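Local coordinates for P-granule scaffold (Caenorhabditis japonica, PDB 5W4A), which probably serves as a scaffold of germ granules (P granules), whose assembly is linked to mRNA repression, this fragment being its largely helical N-terminal domain, at residues Leu12-Leu24 with Leu163-Phe175. Residues are numbered along the deposited sequence; the frame is centred on the assembly and turned at random.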
ATOM      1  N   LEU C  12      12.676  -6.242 -20.455  1.00 19.45           N
ATOM      2  CA  LEU C  12      12.443  -7.694 -20.653  1.00 20.28           C
ATOM      3  C   LEU C  12      12.049  -8.454 -19.363  1.00 26.22           C
ATOM      4  O   LEU C  12      12.740  -9.368 -18.894  1.00 29.17           O
ATOM      5  CB  LEU C  12      13.670  -8.354 -21.236  1.00 18.95           C
ATOM      6  CG  LEU C  12      13.331  -9.771 -21.703  1.00 27.57           C
ATOM      7  CD1 LEU C  12      12.386  -9.747 -22.887  1.00 26.83           C
ATOM      8  CD2 LEU C  12      14.602 -10.504 -22.039  1.00 37.45           C
ATOM      9  N   GLY C  13      10.919  -8.082 -18.827  1.00 23.04           N
ATOM     10  CA  GLY C  13      10.366  -8.741 -17.658  1.00 26.51           C
ATOM     11  C   GLY C  13      10.817  -8.203 -16.316  1.00 26.38           C
ATOM     12  O   GLY C  13      10.338  -8.689 -15.281  1.00 26.77           O
ATOM     13  N   ILE C  14      11.728  -7.246 -16.283  1.00 19.21           N
ATOM     14  CA  ILE C  14      12.244  -6.709 -15.030  1.00 19.36           C
ATOM     15  C   ILE C  14      11.725  -5.270 -14.932  1.00 16.99           C
ATOM     16  O   ILE C  14      12.216  -4.371 -15.612  1.00 17.54           O
ATOM     17  CB  ILE C  14      13.771  -6.767 -14.921  1.00 19.32           C
ATOM     18  CG1 ILE C  14      14.306  -8.199 -15.177  1.00 19.92           C
ATOM     19  CG2 ILE C  14      14.154  -6.281 -13.512  1.00 21.32           C
ATOM     20  CD1 ILE C  14      15.828  -8.362 -14.957  1.00 23.38           C
ATOM     21  N   ARG C  15      10.729  -5.060 -14.070  1.00 16.28           N
ATOM     22  CA  ARG C  15      10.147  -3.757 -13.791  1.00 15.68           C
ATOM     23  C   ARG C  15      10.818  -3.154 -12.554  1.00 14.74           C
ATOM     24  O   ARG C  15      10.936  -3.816 -11.511  1.00 16.35           O
ATOM     25  CB  ARG C  15       8.648  -3.943 -13.566  1.00 18.42           C
ATOM     26  CG  ARG C  15       7.888  -2.744 -13.138  1.00 17.81           C
ATOM     27  CD  ARG C  15       6.365  -3.137 -13.125  1.00 19.37           C
ATOM     28  NE  ARG C  15       5.574  -2.182 -12.401  1.00 18.44           N
ATOM     29  CZ  ARG C  15       4.974  -1.117 -12.902  1.00 16.67           C
ATOM     30  NH1 ARG C  15       5.057  -0.808 -14.200  1.00 18.37           N
ATOM     31  NH2 ARG C  15       4.278  -0.369 -12.090  1.00 17.64           N
ATOM     32  N   THR C  16      11.308  -1.918 -12.688  1.00 13.63           N
ATOM     33  CA  THR C  16      12.168  -1.323 -11.666  1.00 16.18           C
ATOM     34  C   THR C  16      12.033   0.196 -11.636  1.00 15.44           C
ATOM     35  O   THR C  16      11.836   0.843 -12.656  1.00 15.85           O
ATOM     36  CB  THR C  16      13.636  -1.748 -11.891  1.00 14.53           C
ATOM     37  OG1 THR C  16      14.460  -1.206 -10.844  1.00 16.43           O
ATOM     38  CG2 THR C  16      14.184  -1.301 -13.208  1.00 15.54           C
ATOM     39  N   TYR C  17      12.092   0.765 -10.422  1.00 15.15           N
ATOM     40  CA  TYR C  17      12.328   2.198 -10.238  1.00 14.65           C
ATOM     41  C   TYR C  17      13.772   2.450  -9.808  1.00 14.39           C
ATOM     42  O   TYR C  17      14.481   3.262 -10.418  1.00 15.41           O
ATOM     43  CB  TYR C  17      11.353   2.820  -9.201  1.00 15.11           C
ATOM     44  CG  TYR C  17      11.765   4.222  -8.943  1.00 14.49           C
ATOM     45  CD1 TYR C  17      11.604   5.204  -9.921  1.00 16.62           C
ATOM     46  CD2 TYR C  17      12.436   4.557  -7.773  1.00 15.85           C
ATOM     47  CE1 TYR C  17      12.103   6.471  -9.759  1.00 18.30           C
ATOM     48  CE2 TYR C  17      12.923   5.825  -7.587  1.00 18.44           C
ATOM     49  CZ  TYR C  17      12.753   6.781  -8.582  1.00 18.68           C
ATOM     50  OH  TYR C  17      13.225   8.052  -8.431  1.00 20.39           O
ATOM     51  N   PHE C  18      14.230   1.733  -8.778  1.00 15.63           N
ATOM     52  CA  PHE C  18      15.481   2.072  -8.094  1.00 15.80           C
ATOM     53  C   PHE C  18      16.724   1.514  -8.786  1.00 19.15           C
ATOM     54  O   PHE C  18      17.827   2.002  -8.530  1.00 17.00           O
ATOM     55  CB  PHE C  18      15.448   1.547  -6.652  1.00 14.80           C
ATOM     56  CG  PHE C  18      14.517   2.302  -5.737  1.00 16.70           C
ATOM     57  CD1 PHE C  18      13.235   1.831  -5.476  1.00 16.25           C
ATOM     58  CD2 PHE C  18      14.933   3.488  -5.122  1.00 18.59           C
ATOM     59  CE1 PHE C  18      12.386   2.528  -4.636  1.00 15.73           C
ATOM     60  CE2 PHE C  18      14.085   4.177  -4.273  1.00 19.90           C
ATOM     61  CZ  PHE C  18      12.807   3.713  -4.043  1.00 18.46           C
ATOM     62  N   PHE C  19      16.583   0.499  -9.649  1.00 15.69           N
ATOM     63  CA  PHE C  19      17.732  -0.241 -10.192  1.00 16.51           C
ATOM     64  C   PHE C  19      17.664  -0.453 -11.714  1.00 17.32           C
ATOM     65  O   PHE C  19      17.906  -1.557 -12.206  1.00 17.33           O
ATOM     66  CB  PHE C  19      17.842  -1.590  -9.483  1.00 18.33           C
ATOM     67  CG  PHE C  19      18.055  -1.478  -7.985  1.00 19.12           C
ATOM     68  CD1 PHE C  19      19.264  -1.064  -7.493  1.00 18.95           C
ATOM     69  CD2 PHE C  19      17.015  -1.755  -7.096  1.00 19.91           C
ATOM     70  CE1 PHE C  19      19.473  -0.949  -6.101  1.00 19.56           C
ATOM     71  CE2 PHE C  19      17.210  -1.639  -5.724  1.00 19.29           C
ATOM     72  CZ  PHE C  19      18.451  -1.229  -5.242  1.00 19.27           C
ATOM     73  N   PRO C  20      17.385   0.584 -12.492  1.00 15.73           N
ATOM     74  CA  PRO C  20      17.300   0.345 -13.956  1.00 16.94           C
ATOM     75  C   PRO C  20      18.579  -0.163 -14.612  1.00 18.92           C
ATOM     76  O   PRO C  20      18.491  -1.032 -15.493  1.00 18.75           O
ATOM     77  CB  PRO C  20      16.903   1.717 -14.508  1.00 17.88           C
ATOM     78  CG  PRO C  20      17.294   2.695 -13.467  1.00 21.60           C
ATOM     79  CD  PRO C  20      17.092   1.999 -12.173  1.00 16.19           C
ATOM     80  N   ASN C  21      19.767   0.336 -14.232  1.00 18.33           N
ATOM     81  CA  ASN C  21      20.969  -0.156 -14.902  1.00 18.37           C
ATOM     82  C   ASN C  21      21.296  -1.582 -14.466  1.00 21.18           C
ATOM     83  O   ASN C  21      21.882  -2.341 -15.249  1.00 18.80           O
ATOM     84  CB  ASN C  21      22.145   0.793 -14.638  1.00 19.97           C
ATOM     85  CG  ASN C  21      23.317   0.546 -15.566  1.00 22.85           C
ATOM     86  OD1 ASN C  21      23.136   0.300 -16.769  1.00 26.95           O
ATOM     87  ND2 ASN C  21      24.530   0.656 -15.027  1.00 26.19           N
ATOM     88  N   LEU C  22      20.909  -1.980 -13.247  1.00 18.95           N
ATOM     89  CA  LEU C  22      21.096  -3.371 -12.830  1.00 17.29           C
ATOM     90  C   LEU C  22      20.205  -4.294 -13.647  1.00 18.39           C
ATOM     91  O   LEU C  22      20.631  -5.379 -14.070  1.00 18.06           O
ATOM     92  CB  LEU C  22      20.800  -3.518 -11.336  1.00 18.23           C
ATOM     93  CG  LEU C  22      20.869  -4.929 -10.742  1.00 21.85           C
ATOM     94  CD1 LEU C  22      22.286  -5.454 -10.805  1.00 26.81           C
ATOM     95  CD2 LEU C  22      20.395  -4.935  -9.296  1.00 22.13           C
ATOM     96  N   ALA C  23      18.947  -3.898 -13.837  1.00 19.23           N
ATOM     97  CA  ALA C  23      18.037  -4.683 -14.659  1.00 17.07           C
ATOM     98  C   ALA C  23      18.577  -4.837 -16.079  1.00 18.39           C
ATOM     99  O   ALA C  23      18.580  -5.934 -16.637  1.00 18.26           O
ATOM    100  CB  ALA C  23      16.667  -4.014 -14.664  1.00 17.87           C
ATOM    101  N   LEU C  24      18.998  -3.736 -16.685  1.00 15.88           N
ATOM    102  CA  LEU C  24      19.520  -3.783 -18.035  1.00 18.01           C
ATOM    103  C   LEU C  24      20.760  -4.664 -18.098  1.00 19.70           C
ATOM    104  O   LEU C  24      20.909  -5.468 -19.029  1.00 20.56           O
ATOM    105  CB  LEU C  24      19.859  -2.368 -18.508  1.00 20.35           C
ATOM    106  CG  LEU C  24      20.502  -2.300 -19.906  1.00 23.85           C
ATOM    107  CD1 LEU C  24      19.591  -2.924 -20.984  1.00 22.43           C
ATOM    108  CD2 LEU C  24      20.813  -0.861 -20.260  1.00 28.53           C
ATOM    109  N   LEU C 163       6.712  -1.725  -2.026  1.00 17.00           N
ATOM    110  CA  LEU C 163       7.061  -1.672  -3.454  1.00 17.38           C
ATOM    111  C   LEU C 163       6.333  -2.745  -4.254  1.00 16.47           C
ATOM    112  O   LEU C 163       6.045  -2.548  -5.439  1.00 16.95           O
ATOM    113  CB  LEU C 163       8.581  -1.814  -3.629  1.00 15.83           C
ATOM    114  CG  LEU C 163       9.351  -0.614  -3.132  1.00 17.28           C
ATOM    115  CD1 LEU C 163      10.844  -0.966  -3.017  1.00 18.53           C
ATOM    116  CD2 LEU C 163       9.157   0.628  -4.044  1.00 23.46           C
ATOM    117  N   CYS C 164       6.032  -3.895  -3.633  1.00 15.78           N
ATOM    118  CA  CYS C 164       5.335  -4.971  -4.315  1.00 16.89           C
ATOM    119  C   CYS C 164       3.936  -4.545  -4.741  1.00 17.56           C
ATOM    120  O   CYS C 164       3.420  -5.088  -5.710  1.00 16.02           O
ATOM    121  CB  CYS C 164       5.272  -6.206  -3.428  1.00 16.80           C
ATOM    122  SG  CYS C 164       6.930  -6.824  -2.971  1.00 18.56           S
ATOM    123  N   GLY C 165       3.355  -3.527  -4.086  1.00 16.16           N
ATOM    124  CA  GLY C 165       2.060  -3.011  -4.491  1.00 16.92           C
ATOM    125  C   GLY C 165       2.086  -2.213  -5.770  1.00 18.05           C
ATOM    126  O   GLY C 165       1.014  -1.926  -6.320  1.00 19.60           O
ATOM    127  N   LEU C 166       3.277  -1.787  -6.212  1.00 16.10           N
ATOM    128  CA  LEU C 166       3.510  -1.176  -7.520  1.00 16.34           C
ATOM    129  C   LEU C 166       4.147  -2.153  -8.510  1.00 15.24           C
ATOM    130  O   LEU C 166       4.659  -1.739  -9.562  1.00 15.83           O
ATOM    131  CB  LEU C 166       4.393   0.060  -7.350  1.00 16.84           C
ATOM    132  CG  LEU C 166       3.880   1.152  -6.412  1.00 19.50           C
ATOM    133  CD1 LEU C 166       4.950   2.196  -6.126  1.00 20.55           C
ATOM    134  CD2 LEU C 166       2.671   1.793  -7.065  1.00 31.77           C
ATOM    135  N   ASP C 167       4.100  -3.449  -8.203  1.00 13.76           N
ATOM    136  CA  ASP C 167       4.766  -4.483  -8.978  1.00 13.85           C
ATOM    137  C   ASP C 167       6.251  -4.169  -9.138  1.00 15.90           C
ATOM    138  O   ASP C 167       6.868  -4.475 -10.164  1.00 16.61           O
ATOM    139  CB  ASP C 167       4.073  -4.700 -10.325  1.00 14.93           C
ATOM    140  CG  ASP C 167       2.716  -5.394 -10.182  1.00 22.94           C
ATOM    141  OD1 ASP C 167       2.360  -5.842  -9.068  1.00 19.36           O
ATOM    142  OD2 ASP C 167       1.998  -5.498 -11.207  1.00 25.81           O
ATOM    143  N   LEU C 168       6.844  -3.607  -8.076  1.00 16.15           N
ATOM    144  CA  LEU C 168       8.284  -3.386  -7.960  1.00 15.37           C
ATOM    145  C   LEU C 168       8.925  -4.437  -7.055  1.00 14.29           C
ATOM    146  O   LEU C 168       9.895  -4.164  -6.333  1.00 15.63           O
ATOM    147  CB  LEU C 168       8.555  -1.957  -7.472  1.00 15.40           C
ATOM    148  CG  LEU C 168       8.181  -0.863  -8.477  1.00 15.33           C
ATOM    149  CD1 LEU C 168       8.330   0.503  -7.858  1.00 17.48           C
ATOM    150  CD2 LEU C 168       9.005  -0.993  -9.772  1.00 17.92           C
ATOM    151  N   ASP C 169       8.432  -5.676  -7.155  1.00 16.28           N
ATOM    152  CA  ASP C 169       9.018  -6.806  -6.438  1.00 16.61           C
ATOM    153  C   ASP C 169      10.518  -6.939  -6.670  1.00 16.77           C
ATOM    154  O   ASP C 169      11.248  -7.292  -5.738  1.00 16.16           O
ATOM    155  CB  ASP C 169       8.281  -8.094  -6.830  1.00 17.54           C
ATOM    156  CG  ASP C 169       6.780  -7.931  -6.725  1.00 19.90           C
ATOM    157  OD1 ASP C 169       6.197  -7.254  -7.618  1.00 18.96           O
ATOM    158  OD2 ASP C 169       6.218  -8.433  -5.721  1.00 18.72           O
ATOM    159  N   PHE C 170      11.004  -6.672  -7.892  1.00 16.68           N
ATOM    160  CA  PHE C 170      12.440  -6.719  -8.127  1.00 17.26           C
ATOM    161  C   PHE C 170      13.193  -5.789  -7.180  1.00 16.82           C
ATOM    162  O   PHE C 170      14.221  -6.164  -6.603  1.00 15.74           O
ATOM    163  CB  PHE C 170      12.738  -6.347  -9.587  1.00 14.93           C
ATOM    164  CG  PHE C 170      14.188  -6.215  -9.908  1.00 16.46           C
ATOM    165  CD1 PHE C 170      15.017  -7.342  -9.847  1.00 19.01           C
ATOM    166  CD2 PHE C 170      14.744  -4.996 -10.274  1.00 18.31           C
ATOM    167  CE1 PHE C 170      16.351  -7.249 -10.197  1.00 19.14           C
ATOM    168  CE2 PHE C 170      16.097  -4.912 -10.632  1.00 19.61           C
ATOM    169  CZ  PHE C 170      16.884  -6.038 -10.573  1.00 17.71           C
ATOM    170  N   ASP C 171      12.718  -4.561  -7.028  1.00 16.49           N
ATOM    171  CA  ASP C 171      13.427  -3.603  -6.192  1.00 16.25           C
ATOM    172  C   ASP C 171      13.392  -4.052  -4.737  1.00 15.63           C
ATOM    173  O   ASP C 171      14.408  -3.934  -4.025  1.00 16.68           O
ATOM    174  CB  ASP C 171      12.810  -2.214  -6.333  1.00 15.26           C
ATOM    175  CG  ASP C 171      13.064  -1.565  -7.673  1.00 17.17           C
ATOM    176  OD1 ASP C 171      13.843  -2.141  -8.475  1.00 18.05           O
ATOM    177  OD2 ASP C 171      12.474  -0.475  -7.918  1.00 16.10           O
ATOM    178  N   ALA C 172      12.231  -4.532  -4.272  1.00 17.91           N
ATOM    179  CA  ALA C 172      12.142  -5.021  -2.900  1.00 15.67           C
ATOM    180  C   ALA C 172      13.112  -6.163  -2.679  1.00 18.20           C
ATOM    181  O   ALA C 172      13.784  -6.224  -1.638  1.00 17.79           O
ATOM    182  CB  ALA C 172      10.706  -5.449  -2.577  1.00 17.18           C
ATOM    183  N   TYR C 173      13.238  -7.046  -3.673  1.00 16.58           N
ATOM    184  CA  TYR C 173      14.162  -8.181  -3.589  1.00 18.11           C
ATOM    185  C   TYR C 173      15.613  -7.719  -3.543  1.00 17.38           C
ATOM    186  O   TYR C 173      16.401  -8.214  -2.727  1.00 18.47           O
ATOM    187  CB  TYR C 173      13.930  -9.131  -4.768  1.00 16.42           C
ATOM    188  CG  TYR C 173      14.737 -10.400  -4.642  1.00 20.27           C
ATOM    189  CD1 TYR C 173      14.401 -11.339  -3.668  1.00 26.70           C
ATOM    190  CD2 TYR C 173      15.840 -10.631  -5.426  1.00 23.79           C
ATOM    191  CE1 TYR C 173      15.125 -12.484  -3.497  1.00 30.53           C
ATOM    192  CE2 TYR C 173      16.581 -11.838  -5.278  1.00 25.21           C
ATOM    193  CZ  TYR C 173      16.205 -12.730  -4.303  1.00 26.96           C
ATOM    194  OH  TYR C 173      16.896 -13.910  -4.063  1.00 29.40           O
ATOM    195  N   VAL C 174      15.992  -6.791  -4.427  1.00 17.34           N
ATOM    196  CA  VAL C 174      17.360  -6.268  -4.424  1.00 18.61           C
ATOM    197  C   VAL C 174      17.685  -5.628  -3.084  1.00 19.40           C
ATOM    198  O   VAL C 174      18.734  -5.907  -2.492  1.00 18.24           O
ATOM    199  CB  VAL C 174      17.574  -5.268  -5.570  1.00 16.36           C
ATOM    200  CG1 VAL C 174      18.968  -4.649  -5.499  1.00 19.03           C
ATOM    201  CG2 VAL C 174      17.385  -5.928  -6.959  1.00 19.10           C
ATOM    202  N   PHE C 175      16.806  -4.749  -2.580  1.00 18.23           N
ATOM    203  CA  PHE C 175      17.065  -4.137  -1.266  1.00 17.66           C
ATOM    204  C   PHE C 175      17.198  -5.196  -0.178  1.00 18.49           C
ATOM    205  O   PHE C 175      18.058  -5.085   0.702  1.00 19.06           O
ATOM    206  CB  PHE C 175      15.958  -3.143  -0.878  1.00 18.54           C
ATOM    207  CG  PHE C 175      16.033  -1.800  -1.592  1.00 18.31           C
ATOM    208  CD1 PHE C 175      17.149  -0.970  -1.439  1.00 18.23           C
ATOM    209  CD2 PHE C 175      14.965  -1.333  -2.380  1.00 18.39           C
ATOM    210  CE1 PHE C 175      17.227   0.283  -2.070  1.00 19.82           C
ATOM    211  CE2 PHE C 175      15.038  -0.068  -2.996  1.00 17.97           C
ATOM    212  CZ  PHE C 175      16.169   0.724  -2.857  1.00 18.22           C
TER
HETATM  213  O   HOH W   1       9.461  -5.689 -10.250  1.00 16.53           O
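An ST motif at Thr16, in the turn between strand 14-16 and helix 20-28, is tied to the first turn of helix 169-179 by the buried carboxylate of Asp171. Thr16 OG1 accepts from Phe19 N and donates to Asp171 OD1 at 2.6 Å, meeting that oxygen's syn lone pair. Asp171 OD2 takes two backbone amides: Tyr17 N at 2.8 Å, on its syn lone pair, and Phe18 N at 2.9 Å, from above the carboxylate plane. Three donors thus fix the carboxylate's rotation and probably favour its ionised form. Beside it, the edge of Phe175 points at the face of Phe18, planes at 75°, while Tyr17 lies over the opposite face; Phe19 in turn directs its edge at the face of Phe175. Val174 CG1, anti to its own backbone N (chi1 176°), lands over the Phe19 ring, 3.5 Å from the centroid. Phe170 is sandwiched between Ile14 CG2, 13° off the ring normal, and Val174 CG2. A water links Arg15 O, Asp167 O and Phe170 N, donating to the two carbonyls and accepting from the amide. Arg15, extended from CG to NE, also forms a salt bridge with Glu136; its NE (3.0 Å) and NH2 (2.9 Å) both grip Leu166 O, which lies in the guanidinium plane.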